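Local coordinates for fibrillarin-like rRNA/tRNA 2'-O-methyltransferase (Methanocaldococcus jannaschii, PDB 1FBN), which probably transfers methyl groups from S-adenosyl-L-methionine to ribose 2'-hydroxyls of rRNA and tRNA at sites chosen by a guide RNA, at residues I30-V36 with A117-N123; I72-I78 with I95-V101; A157-I161 with I199-F205; Y173-K179 with H220-I226. All coordinates share one frame; numbering follows the deposited sequence.

Interaction 1 of 4, residues I30-V36 with A117-N123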
# COMPACT_ATOMS: atom_id res chain seq x y z
N ILE A 30 -10.71 6.45 -10.67
CA ILE A 30 -12.13 6.45 -10.29
C ILE A 30 -12.68 7.89 -10.17
O ILE A 30 -13.85 8.09 -9.86
CB ILE A 30 -12.41 5.67 -8.97
CG1 ILE A 30 -11.62 6.26 -7.81
CG2 ILE A 30 -12.13 4.19 -9.17
CD1 ILE A 30 -12.02 5.70 -6.46
N VAL A 31 -11.81 8.88 -10.39
CA VAL A 31 -12.20 10.29 -10.37
C VAL A 31 -11.51 10.93 -11.58
O VAL A 31 -10.42 11.51 -11.47
CB VAL A 31 -11.75 11.03 -9.08
CG1 VAL A 31 -12.19 12.50 -9.15
CG2 VAL A 31 -12.35 10.37 -7.86
N LYS A 32 -12.16 10.81 -12.73
CA LYS A 32 -11.62 11.33 -13.98
C LYS A 32 -11.55 12.85 -14.06
O LYS A 32 -12.38 13.57 -13.49
CB LYS A 32 -12.40 10.74 -15.15
CG LYS A 32 -12.47 9.21 -15.05
CD LYS A 32 -13.12 8.52 -16.23
CE LYS A 32 -14.56 8.95 -16.45
NZ LYS A 32 -14.66 10.33 -17.02
N GLY A 33 -10.50 13.33 -14.73
CA GLY A 33 -10.29 14.76 -14.87
C GLY A 33 -9.54 15.34 -13.69
O GLY A 33 -9.50 16.56 -13.52
N LYS A 34 -8.94 14.48 -12.88
CA LYS A 34 -8.20 14.94 -11.71
C LYS A 34 -6.85 14.27 -11.54
O LYS A 34 -6.71 13.05 -11.67
CB LYS A 34 -9.03 14.71 -10.43
CG LYS A 34 -8.40 15.30 -9.16
CD LYS A 34 -9.17 14.88 -7.91
CE LYS A 34 -8.84 15.75 -6.70
NZ LYS A 34 -7.38 15.78 -6.38
N LYS A 35 -5.83 15.09 -11.28
CA LYS A 35 -4.49 14.60 -11.02
C LYS A 35 -4.27 14.80 -9.52
O LYS A 35 -4.42 15.91 -9.01
CB LYS A 35 -3.45 15.36 -11.83
CG LYS A 35 -3.42 14.99 -13.30
CD LYS A 35 -2.21 15.59 -14.00
CE LYS A 35 -2.18 15.20 -15.47
NZ LYS A 35 -0.94 15.69 -16.13
N VAL A 36 -3.99 13.70 -8.82
CA VAL A 36 -3.76 13.75 -7.38
C VAL A 36 -2.42 14.38 -7.05
O VAL A 36 -2.35 15.27 -6.20
CB VAL A 36 -3.84 12.32 -6.77
CG1 VAL A 36 -3.52 12.36 -5.28
CG2 VAL A 36 -5.22 11.73 -7.00
N ALA A 117 -6.28 15.65 -1.41
CA ALA A 117 -5.80 14.84 -2.52
C ALA A 117 -6.78 13.74 -2.92
O ALA A 117 -6.95 13.45 -4.10
CB ALA A 117 -4.45 14.24 -2.18
N CYS A 118 -7.42 13.11 -1.93
CA CYS A 118 -8.37 12.03 -2.19
C CYS A 118 -9.81 12.52 -2.12
O CYS A 118 -10.73 11.76 -1.83
CB CYS A 118 -8.14 10.89 -1.20
SG CYS A 118 -6.53 10.12 -1.40
N ALA A 119 -9.97 13.80 -2.45
CA ALA A 119 -11.25 14.50 -2.44
C ALA A 119 -12.48 13.70 -2.86
O ALA A 119 -13.29 13.31 -2.01
CB ALA A 119 -11.14 15.77 -3.30
N GLU A 120 -12.61 13.43 -4.15
CA GLU A 120 -13.78 12.72 -4.67
C GLU A 120 -13.76 11.19 -4.64
O GLU A 120 -14.68 10.55 -5.15
CB GLU A 120 -14.12 13.25 -6.07
CG GLU A 120 -14.26 14.78 -6.12
CD GLU A 120 -14.73 15.29 -7.47
OE1 GLU A 120 -15.96 15.25 -7.72
OE2 GLU A 120 -13.89 15.76 -8.27
N ARG A 121 -12.72 10.61 -4.05
CA ARG A 121 -12.62 9.15 -3.94
C ARG A 121 -13.37 8.74 -2.68
O ARG A 121 -12.80 8.60 -1.60
CB ARG A 121 -11.15 8.71 -3.88
CG ARG A 121 -10.44 8.87 -5.21
CD ARG A 121 -9.00 8.40 -5.18
NE ARG A 121 -8.55 8.03 -6.52
CZ ARG A 121 -8.35 8.89 -7.51
NH1 ARG A 121 -8.56 10.19 -7.32
NH2 ARG A 121 -8.01 8.45 -8.72
N GLU A 122 -14.67 8.54 -2.84
CA GLU A 122 -15.55 8.20 -1.74
C GLU A 122 -15.40 6.83 -1.09
O GLU A 122 -16.01 6.58 -0.04
CB GLU A 122 -17.00 8.48 -2.12
CG GLU A 122 -17.24 9.96 -2.38
CD GLU A 122 -18.64 10.27 -2.83
OE1 GLU A 122 -19.57 10.19 -2.00
OE2 GLU A 122 -18.82 10.62 -4.03
N ASN A 123 -14.59 5.95 -1.68
CA ASN A 123 -14.37 4.63 -1.09
C ASN A 123 -13.23 4.68 -0.06
O ASN A 123 -12.89 3.67 0.56
CB ASN A 123 -14.12 3.55 -2.15
CG ASN A 123 -12.95 3.87 -3.05
OD1 ASN A 123 -12.61 5.04 -3.27
ND2 ASN A 123 -12.33 2.83 -3.60
O HOH W 1 -8.10 11.21 -10.04

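Interaction 2 of 4, residues I72-I78 with I95-V101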
# COMPACT_ATOMS: atom_id res chain seq x y z
N ILE A 72 -4.61 -7.10 -2.88
CA ILE A 72 -5.62 -6.07 -3.02
C ILE A 72 -6.40 -6.26 -4.31
O ILE A 72 -5.84 -6.15 -5.40
CB ILE A 72 -5.00 -4.65 -2.97
CG1 ILE A 72 -4.33 -4.42 -1.61
CG2 ILE A 72 -6.07 -3.58 -3.24
CD1 ILE A 72 -3.58 -3.11 -1.49
N LYS A 73 -7.69 -6.58 -4.18
CA LYS A 73 -8.57 -6.81 -5.32
C LYS A 73 -9.61 -5.69 -5.44
O LYS A 73 -9.62 -4.76 -4.63
CB LYS A 73 -9.28 -8.16 -5.16
CG LYS A 73 -8.37 -9.34 -4.90
CD LYS A 73 -7.53 -9.70 -6.12
CE LYS A 73 -6.75 -10.99 -5.89
NZ LYS A 73 -6.07 -11.46 -7.13
N ARG A 74 -10.50 -5.80 -6.43
CA ARG A 74 -11.54 -4.79 -6.66
C ARG A 74 -12.51 -4.62 -5.50
O ARG A 74 -12.91 -3.50 -5.19
CB ARG A 74 -12.34 -5.10 -7.92
CG ARG A 74 -11.59 -4.90 -9.22
CD ARG A 74 -12.42 -5.36 -10.41
NE ARG A 74 -12.96 -4.26 -11.19
CZ ARG A 74 -14.23 -3.87 -11.16
NH1 ARG A 74 -15.10 -4.49 -10.37
NH2 ARG A 74 -14.65 -2.87 -11.93
N ASP A 75 -12.89 -5.72 -4.87
CA ASP A 75 -13.84 -5.68 -3.76
C ASP A 75 -13.19 -5.80 -2.38
O ASP A 75 -13.88 -6.05 -1.39
CB ASP A 75 -14.89 -6.79 -3.94
CG ASP A 75 -14.28 -8.19 -3.90
OD1 ASP A 75 -13.05 -8.34 -4.09
OD2 ASP A 75 -15.05 -9.15 -3.66
N SER A 76 -11.88 -5.60 -2.31
CA SER A 76 -11.16 -5.70 -1.04
C SER A 76 -11.45 -4.53 -0.09
O SER A 76 -11.69 -3.41 -0.52
CB SER A 76 -9.65 -5.77 -1.27
OG SER A 76 -9.26 -6.94 -1.96
N LYS A 77 -11.45 -4.83 1.20
CA LYS A 77 -11.63 -3.82 2.21
C LYS A 77 -10.24 -3.80 2.84
O LYS A 77 -9.73 -4.83 3.27
CB LYS A 77 -12.70 -4.23 3.22
CG LYS A 77 -14.08 -4.35 2.58
CD LYS A 77 -15.12 -4.96 3.50
CE LYS A 77 -15.59 -3.98 4.56
NZ LYS A 77 -16.71 -4.55 5.37
N ILE A 78 -9.59 -2.65 2.75
CA ILE A 78 -8.24 -2.55 3.29
C ILE A 78 -8.04 -1.46 4.34
O ILE A 78 -8.67 -0.39 4.30
CB ILE A 78 -7.15 -2.45 2.16
CG1 ILE A 78 -6.26 -1.22 2.35
CG2 ILE A 78 -7.77 -2.49 0.75
CD1 ILE A 78 -5.08 -1.16 1.42
N ILE A 95 -7.84 0.68 -7.56
CA ILE A 95 -7.83 -0.78 -7.65
C ILE A 95 -9.08 -1.36 -7.00
O ILE A 95 -9.84 -2.09 -7.63
CB ILE A 95 -6.58 -1.37 -6.95
CG1 ILE A 95 -5.31 -0.81 -7.60
CG2 ILE A 95 -6.59 -2.89 -7.04
CD1 ILE A 95 -4.07 -0.98 -6.76
N ALA A 96 -9.29 -1.03 -5.72
CA ALA A 96 -10.44 -1.51 -4.97
C ALA A 96 -11.65 -0.59 -5.17
O ALA A 96 -12.22 -0.07 -4.20
CB ALA A 96 -10.08 -1.63 -3.51
N ASP A 97 -12.06 -0.43 -6.42
CA ASP A 97 -13.19 0.43 -6.77
C ASP A 97 -14.53 -0.10 -6.26
O ASP A 97 -15.50 0.66 -6.14
CB ASP A 97 -13.24 0.68 -8.28
CG ASP A 97 -13.43 -0.59 -9.10
OD1 ASP A 97 -12.74 -1.60 -8.84
OD2 ASP A 97 -14.26 -0.57 -10.03
N LYS A 98 -14.59 -1.40 -5.97
CA LYS A 98 -15.79 -2.04 -5.44
C LYS A 98 -15.59 -2.33 -3.95
O LYS A 98 -16.38 -3.06 -3.33
CB LYS A 98 -16.08 -3.35 -6.18
CG LYS A 98 -16.22 -3.25 -7.69
CD LYS A 98 -17.54 -2.62 -8.12
CE LYS A 98 -17.47 -1.10 -8.13
NZ LYS A 98 -18.78 -0.49 -8.48
N GLY A 99 -14.52 -1.78 -3.38
CA GLY A 99 -14.21 -1.99 -1.98
C GLY A 99 -14.12 -0.72 -1.14
O GLY A 99 -14.72 0.31 -1.48
N ILE A 100 -13.38 -0.80 -0.04
CA ILE A 100 -13.22 0.32 0.89
C ILE A 100 -11.79 0.41 1.42
O ILE A 100 -11.13 -0.61 1.61
CB ILE A 100 -14.17 0.19 2.11
CG1 ILE A 100 -15.62 0.29 1.66
CG2 ILE A 100 -13.91 1.30 3.12
CD1 ILE A 100 -16.61 0.12 2.77
N VAL A 101 -11.34 1.63 1.65
CA VAL A 101 -10.01 1.87 2.19
C VAL A 101 -10.11 2.77 3.42
O VAL A 101 -10.50 3.93 3.32
CB VAL A 101 -9.09 2.56 1.17
CG1 VAL A 101 -7.68 2.66 1.73
CG2 VAL A 101 -9.09 1.80 -0.14

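Interaction 3 of 4, residues A157-I161 with I199-F205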
# COMPACT_ATOMS: atom_id res chain seq x y z
N ALA A 157 6.28 -3.38 13.32
CA ALA A 157 5.87 -4.78 13.22
C ALA A 157 4.77 -5.13 14.23
O ALA A 157 3.75 -5.70 13.84
CB ALA A 157 7.07 -5.71 13.39
N GLU A 158 4.96 -4.76 15.49
CA GLU A 158 3.95 -5.07 16.51
C GLU A 158 2.64 -4.34 16.19
O GLU A 158 1.57 -4.83 16.52
CB GLU A 158 4.43 -4.73 17.93
CG GLU A 158 4.46 -3.24 18.26
CD GLU A 158 4.43 -2.96 19.76
OE1 GLU A 158 3.31 -2.87 20.32
OE2 GLU A 158 5.51 -2.83 20.37
N ILE A 159 2.74 -3.18 15.54
CA ILE A 159 1.55 -2.42 15.16
C ILE A 159 0.74 -3.21 14.13
O ILE A 159 -0.48 -3.27 14.22
CB ILE A 159 1.89 -1.01 14.60
CG1 ILE A 159 2.35 -0.08 15.72
CG2 ILE A 159 0.66 -0.40 13.91
CD1 ILE A 159 2.75 1.30 15.23
N LEU A 160 1.43 -3.83 13.17
CA LEU A 160 0.75 -4.62 12.14
C LEU A 160 0.07 -5.82 12.79
O LEU A 160 -1.06 -6.15 12.46
CB LEU A 160 1.74 -5.12 11.08
CG LEU A 160 1.15 -5.94 9.91
CD1 LEU A 160 0.28 -5.06 9.03
CD2 LEU A 160 2.26 -6.56 9.08
N ILE A 161 0.78 -6.44 13.74
CA ILE A 161 0.27 -7.61 14.46
C ILE A 161 -0.94 -7.25 15.30
O ILE A 161 -1.94 -7.97 15.29
CB ILE A 161 1.36 -8.24 15.37
CG1 ILE A 161 2.48 -8.85 14.51
CG2 ILE A 161 0.76 -9.31 16.28
CD1 ILE A 161 3.71 -9.24 15.30
N ILE A 199 9.82 -11.65 13.78
CA ILE A 199 8.81 -11.04 14.64
C ILE A 199 7.42 -11.19 14.02
O ILE A 199 6.47 -11.55 14.71
CB ILE A 199 9.11 -9.53 14.89
CG1 ILE A 199 10.34 -9.39 15.79
CG2 ILE A 199 7.90 -8.84 15.52
CD1 ILE A 199 10.75 -7.96 16.06
N LEU A 200 7.32 -10.93 12.72
CA LEU A 200 6.05 -11.05 12.01
C LEU A 200 5.55 -12.49 12.00
O LEU A 200 4.37 -12.74 12.22
CB LEU A 200 6.18 -10.53 10.57
CG LEU A 200 6.41 -9.02 10.42
CD1 LEU A 200 6.66 -8.68 8.97
CD2 LEU A 200 5.20 -8.26 10.96
N GLU A 201 6.46 -13.44 11.75
CA GLU A 201 6.10 -14.85 11.72
C GLU A 201 5.67 -15.34 13.10
O GLU A 201 4.69 -16.08 13.22
CB GLU A 201 7.25 -15.70 11.16
CG GLU A 201 7.54 -15.39 9.69
CD GLU A 201 8.61 -16.28 9.07
OE1 GLU A 201 9.73 -16.36 9.63
OE2 GLU A 201 8.33 -16.88 8.01
N ALA A 202 6.37 -14.88 14.13
CA ALA A 202 6.04 -15.24 15.51
C ALA A 202 4.69 -14.63 15.88
O ALA A 202 3.95 -15.17 16.70
CB ALA A 202 7.12 -14.74 16.45
N GLY A 203 4.37 -13.51 15.23
CA GLY A 203 3.12 -12.81 15.47
C GLY A 203 1.89 -13.42 14.83
O GLY A 203 0.77 -13.07 15.19
N GLY A 204 2.09 -14.30 13.85
CA GLY A 204 0.96 -14.94 13.21
C GLY A 204 0.92 -14.87 11.69
O GLY A 204 -0.07 -15.26 11.08
N PHE A 205 1.99 -14.36 11.09
CA PHE A 205 2.07 -14.24 9.64
C PHE A 205 2.95 -15.30 8.99
O PHE A 205 3.93 -15.75 9.57
CB PHE A 205 2.64 -12.87 9.24
CG PHE A 205 1.65 -11.75 9.33
CD1 PHE A 205 0.68 -11.58 8.35
CD2 PHE A 205 1.71 -10.84 10.38
CE1 PHE A 205 -0.22 -10.52 8.41
CE2 PHE A 205 0.82 -9.77 10.45
CZ PHE A 205 -0.15 -9.61 9.46

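Interaction 4 of 4, residues Y173-K179 with H220-I226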
# COMPACT_ATOMS: atom_id res chain seq x y z
N TYR A 173 -4.38 -10.75 4.21
CA TYR A 173 -2.97 -10.41 4.02
C TYR A 173 -2.49 -9.13 4.68
O TYR A 173 -3.22 -8.14 4.80
CB TYR A 173 -2.66 -10.29 2.52
CG TYR A 173 -2.72 -11.59 1.77
CD1 TYR A 173 -3.94 -12.16 1.40
CD2 TYR A 173 -1.55 -12.26 1.41
CE1 TYR A 173 -4.00 -13.36 0.71
CE2 TYR A 173 -1.60 -13.46 0.71
CZ TYR A 173 -2.83 -14.01 0.37
OH TYR A 173 -2.88 -15.21 -0.29
N GLY A 174 -1.21 -9.15 5.06
CA GLY A 174 -0.57 -8.00 5.65
C GLY A 174 0.55 -7.57 4.73
O GLY A 174 1.37 -8.39 4.32
N MSE A 175 0.53 -6.30 4.32
CA MSE A 175 1.56 -5.73 3.46
C MSE A 175 2.25 -4.66 4.28
O MSE A 175 1.60 -3.74 4.78
CB MSE A 175 0.95 -5.11 2.20
CG MSE A 175 0.18 -6.07 1.30
SE MSE A 175 -0.38 -5.33 -0.25
CE MSE A 175 1.08 -5.55 -1.26
N ILE A 176 3.57 -4.77 4.46
CA ILE A 176 4.29 -3.79 5.26
C ILE A 176 5.64 -3.38 4.65
O ILE A 176 6.49 -4.23 4.34
CB ILE A 176 4.48 -4.29 6.73
CG1 ILE A 176 5.11 -3.20 7.60
CG2 ILE A 176 5.31 -5.57 6.77
CD1 ILE A 176 5.23 -3.58 9.06
N ALA A 177 5.79 -2.08 4.43
CA ALA A 177 7.03 -1.52 3.89
C ALA A 177 7.89 -1.16 5.09
O ALA A 177 7.55 -0.27 5.87
CB ALA A 177 6.73 -0.28 3.06
N ILE A 178 9.01 -1.86 5.25
CA ILE A 178 9.90 -1.63 6.37
C ILE A 178 11.21 -0.90 6.04
O ILE A 178 11.97 -1.33 5.17
CB ILE A 178 10.24 -2.96 7.08
CG1 ILE A 178 8.95 -3.65 7.55
CG2 ILE A 178 11.17 -2.71 8.27
CD1 ILE A 178 9.18 -4.93 8.34
N LYS A 179 11.43 0.21 6.73
CA LYS A 179 12.64 1.01 6.59
C LYS A 179 13.55 0.51 7.72
O LYS A 179 13.29 0.78 8.89
CB LYS A 179 12.33 2.49 6.79
CG LYS A 179 13.56 3.38 6.77
CD LYS A 179 13.20 4.83 7.02
CE LYS A 179 14.45 5.70 7.06
NZ LYS A 179 14.10 7.13 7.28
N HIS A 220 14.91 -0.49 2.25
CA HIS A 220 13.47 -0.65 2.44
C HIS A 220 13.07 -1.97 1.79
O HIS A 220 13.49 -2.26 0.67
CB HIS A 220 12.69 0.47 1.74
CG HIS A 220 12.53 1.72 2.55
ND1 HIS A 220 13.58 2.58 2.80
CD2 HIS A 220 11.44 2.29 3.11
CE1 HIS A 220 13.14 3.62 3.48
NE2 HIS A 220 11.84 3.47 3.68
N VAL A 221 12.25 -2.75 2.49
CA VAL A 221 11.77 -4.03 1.97
C VAL A 221 10.27 -4.17 2.22
O VAL A 221 9.80 -3.90 3.32
CB VAL A 221 12.49 -5.23 2.64
CG1 VAL A 221 11.82 -6.54 2.25
CG2 VAL A 221 13.95 -5.27 2.24
N MSE A 222 9.53 -4.56 1.19
CA MSE A 222 8.09 -4.77 1.30
C MSE A 222 7.84 -6.24 1.64
O MSE A 222 8.25 -7.14 0.90
CB MSE A 222 7.39 -4.41 -0.03
CG MSE A 222 5.87 -4.61 -0.05
SE MSE A 222 4.92 -3.44 0.96
CE MSE A 222 4.76 -2.11 -0.18
N PHE A 223 7.24 -6.48 2.79
CA PHE A 223 6.91 -7.83 3.22
C PHE A 223 5.41 -8.07 3.00
O PHE A 223 4.60 -7.16 3.17
CB PHE A 223 7.22 -8.04 4.71
CG PHE A 223 8.69 -8.15 5.02
CD1 PHE A 223 9.35 -9.38 4.93
CD2 PHE A 223 9.41 -7.03 5.43
CE1 PHE A 223 10.70 -9.49 5.24
CE2 PHE A 223 10.77 -7.13 5.74
CZ PHE A 223 11.42 -8.36 5.64
N VAL A 224 5.08 -9.28 2.57
CA VAL A 224 3.69 -9.67 2.37
C VAL A 224 3.52 -11.01 3.08
O VAL A 224 4.33 -11.92 2.91
CB VAL A 224 3.32 -9.82 0.88
CG1 VAL A 224 1.87 -10.27 0.74
CG2 VAL A 224 3.54 -8.51 0.14
N GLY A 225 2.49 -11.11 3.92
CA GLY A 225 2.25 -12.34 4.64
C GLY A 225 0.78 -12.65 4.81
O GLY A 225 -0.06 -11.74 4.80
N ILE A 226 0.45 -13.93 4.90
CA ILE A 226 -0.93 -14.37 5.09
C ILE A 226 -1.17 -14.50 6.59
O ILE A 226 -0.36 -15.10 7.30
CB ILE A 226 -1.23 -15.73 4.42
CG1 ILE A 226 -0.94 -15.64 2.92
CG2 ILE A 226 -2.68 -16.12 4.64
CD1 ILE A 226 -1.46 -16.82 2.12

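Interaction 1 of 4, residues I30-V36 with A117-N123
Val31 and Arg121 carry the apolar part of this contact between two loops. Val31 CG2 lies over one face of the Arg121 guanidinium and meets Arg121 CG at 3.6 Å. The Val31 and Glu120 side chains cross at about a right angle, and Val31 CG1 touches Glu120 CB. CG1 of Ile30 stands between the backbone N and the carbonyl carbon (chi1 59°). From there CD1 reaches Arg121 CG at 3.8 Å and Asn123 OD1. At the other end of the loop, Val36 CG1 packs on Ala117 CB at 3.7 Å.

The direct polar link is one hydrogen bond. Lys34 NZ donates to Ala117 O at 3.3 Å, from above the carbonyl plane, where helix 108-117 ends. A water makes a second, indirect link. It accepts from Arg121 NH1 at 2.9 Å, in the plane of the guanidinium, and lies within donating distance of Val31 O and Lys34 O.

Arg121 NH2 forms a salt bridge with Asp94, and Asn123 ND2 bonds to Ala93 O and Ala96 O. The contact joins the 30-36 loop of the N-terminal sheet to the methyltransferase domain. Asn123 OD1, buried against the Ile30 methyl without a partner, is probably a cost set against the Arg121 bonds.

Interaction 2 of 4, residues I72-I78 with I95-V101
Arg74 and Asp97 face each other in the turns just before the two strands of a beta-alpha-beta unit. The unit runs from strand 77-81 through helix 87-95 to strand 100-105, part of the Rossmann-like methyltransferase fold. Arg74 NH2 lies 3.0 Å from Asp97 OD2 in a salt bridge of charges only, since the oxygen is well out of the guanidinium plane. Asp97 OD1 sits over the centre of one guanidinium face, and the two flat groups are turned 83° apart. Asp97 CG stands between its own backbone N and carbonyl carbon (chi1 62°), which turns the carboxylate toward the arginine. Lys98 runs beside Arg74 in the same direction, and its CG touches Arg74 NH1. With an alanine in place of Arg74, the Asp97 carboxylate would probably lose this positive mate, and Lys98 CG its contact with NH1.

The backbone beside this pair is also bonded. Lys98 N donates to Arg74 O at 2.8 Å with a bent N-H...O angle of 136°. Each segment has a type I turn here, Lys73 to Ser76 and Ala96 to Gly99. Lys73 N bonds to Ser76 OG and braces the first turn. Gly99 passes close to Ser76 O, where a side chain would clash. Farther in, Ile72 CG2 meets Ile95 CG2 at 3.9 Å, and Ile78 lies alongside Val101, both touching Val92 of helix 87-95.

Beyond the turns the strands pair in parallel. Ile100 N donates to Ser76 O at 3.1 Å, and Ile78 N to Ile100 O at 2.8 Å, the latter nearly along the C=O axis.

Interaction 3 of 4, residues A157-I161 with I199-F205
Ala157 CB meets Ile199 CG2 at 3.9 Å and Leu200 CD2 at 4.0 Å. It opens the contact between helices 156-167 and 189-203, which run nearly parallel here, 21° apart, with axes 9.7 Å from each other.

Leu160 comes next. Its CG is anti to the backbone N (chi1 -179°), a turn that carries CD2 across to the second helix. CD2 touches Leu200 CD2 at 3.9 Å, the two leucines crossing at about a right angle, and Phe205 CE2 at 3.8 Å. Cutting Leu160 back to an alanine is likely to open a gap between Leu200 and the Phe205 ring and leave that ring freer to shift.

Ile161 CD1 reaches over the end of the second helix. It rests on Gly203 CA and Ile199 O, each at 3.6 Å. A CB on Gly203 would run into this methyl. Ile161 CG1 lies at the edge of the Phe205 ring. Gly204, with positive phi, closes helix 189-203 in a Schellman motif and leads the chain into strand 205-212.

Both helices pack on the same sheet. Leu160 touches Ile147 and Glu149 of strand 144-149, Leu160 and Leu200 both touch Ile176 of strand 172-179, and the Phe205 ring meets Trp227.

Interaction 4 of 4, residues Y173-K179 with H220-I226
Two neighbouring strands of the mixed seven-stranded sheet, 172-179 and 220-227, pair antiparallel here. Six backbone hydrogen bonds join them, two at each of the hydrogen-bonded pairs Gly174 with Gly225, Ile176 with Phe223 and Ile178 with Val221. The bond from Ile178 N to Val221 O is 2.9 Å long and almost straight at 177°. Between these pairs lie CA-H...O contacts such as Val224 CA to Gly174 O at 3.3 Å.

On the face that bears Ile176, Ile178 and Phe223, Ile176 CG2 packs on Phe223 CB at 3.7 Å. Ile178 CD1 meets Phe223 CD2 at 3.6 Å, and Val221 CG1 lies over one face of that ring. Helix 189-203 covers this side, with Phe193 on Ile178 and Val221, and Leu200 on Ile176.

As in class I methyltransferases, the antiparallel strand, here 220-227, is inserted between strand 172-179 and the edge strand 205-212. On its other flank, strand 172-179 bonds to strand 144-149.

The opposite face bears Tyr173, Met175, Ala177 and Lys179. Met175 and Met222 are selenomethionines. Met175 CE touches Val224 CG2 at 4.1 Å, and Met222 SE lies 4.2 Å from Ala177 CB. Lys179 CG is anti to the backbone N (chi1 176°), and CB and CG lie against the His220 ring before the extended chain leads away. Lys179 CB stands over one face of that ring in a CH-pi contact, 3.7 Å from its centroid. His220 ND1 is bonded to Lys218 O. The Lys179 side chain comes within about 4 Å of that of Ala152, a residue predicted to bind S-adenosyl-L-methionine.

How the interactions relate
Interactions 2 and 4 belong to one mixed sheet, with centres 18 Å apart. They meet where Ile72 CD1 packs on the selenium of Met175. Interaction 1 lies 15 Å from interaction 2, centre to centre. Its segment 117-123 touches interaction 2 through Asn123, whose O probably bonds to Val101 N, while loop 30-36 belongs to the N-terminal sheet. The centres of interactions 3 and 4 are 11 Å apart, and Phe205 touches Gly174 and Gly225. Along the chain, interaction 2 falls between the segments of interaction 1, and the segments of interactions 3 and 4 alternate later. Interactions 1 and 3 lie on opposite sides of the chain's centre, 33 Å apart between centres. Interaction 3 packs on the sheet that interactions 2 and 4 share.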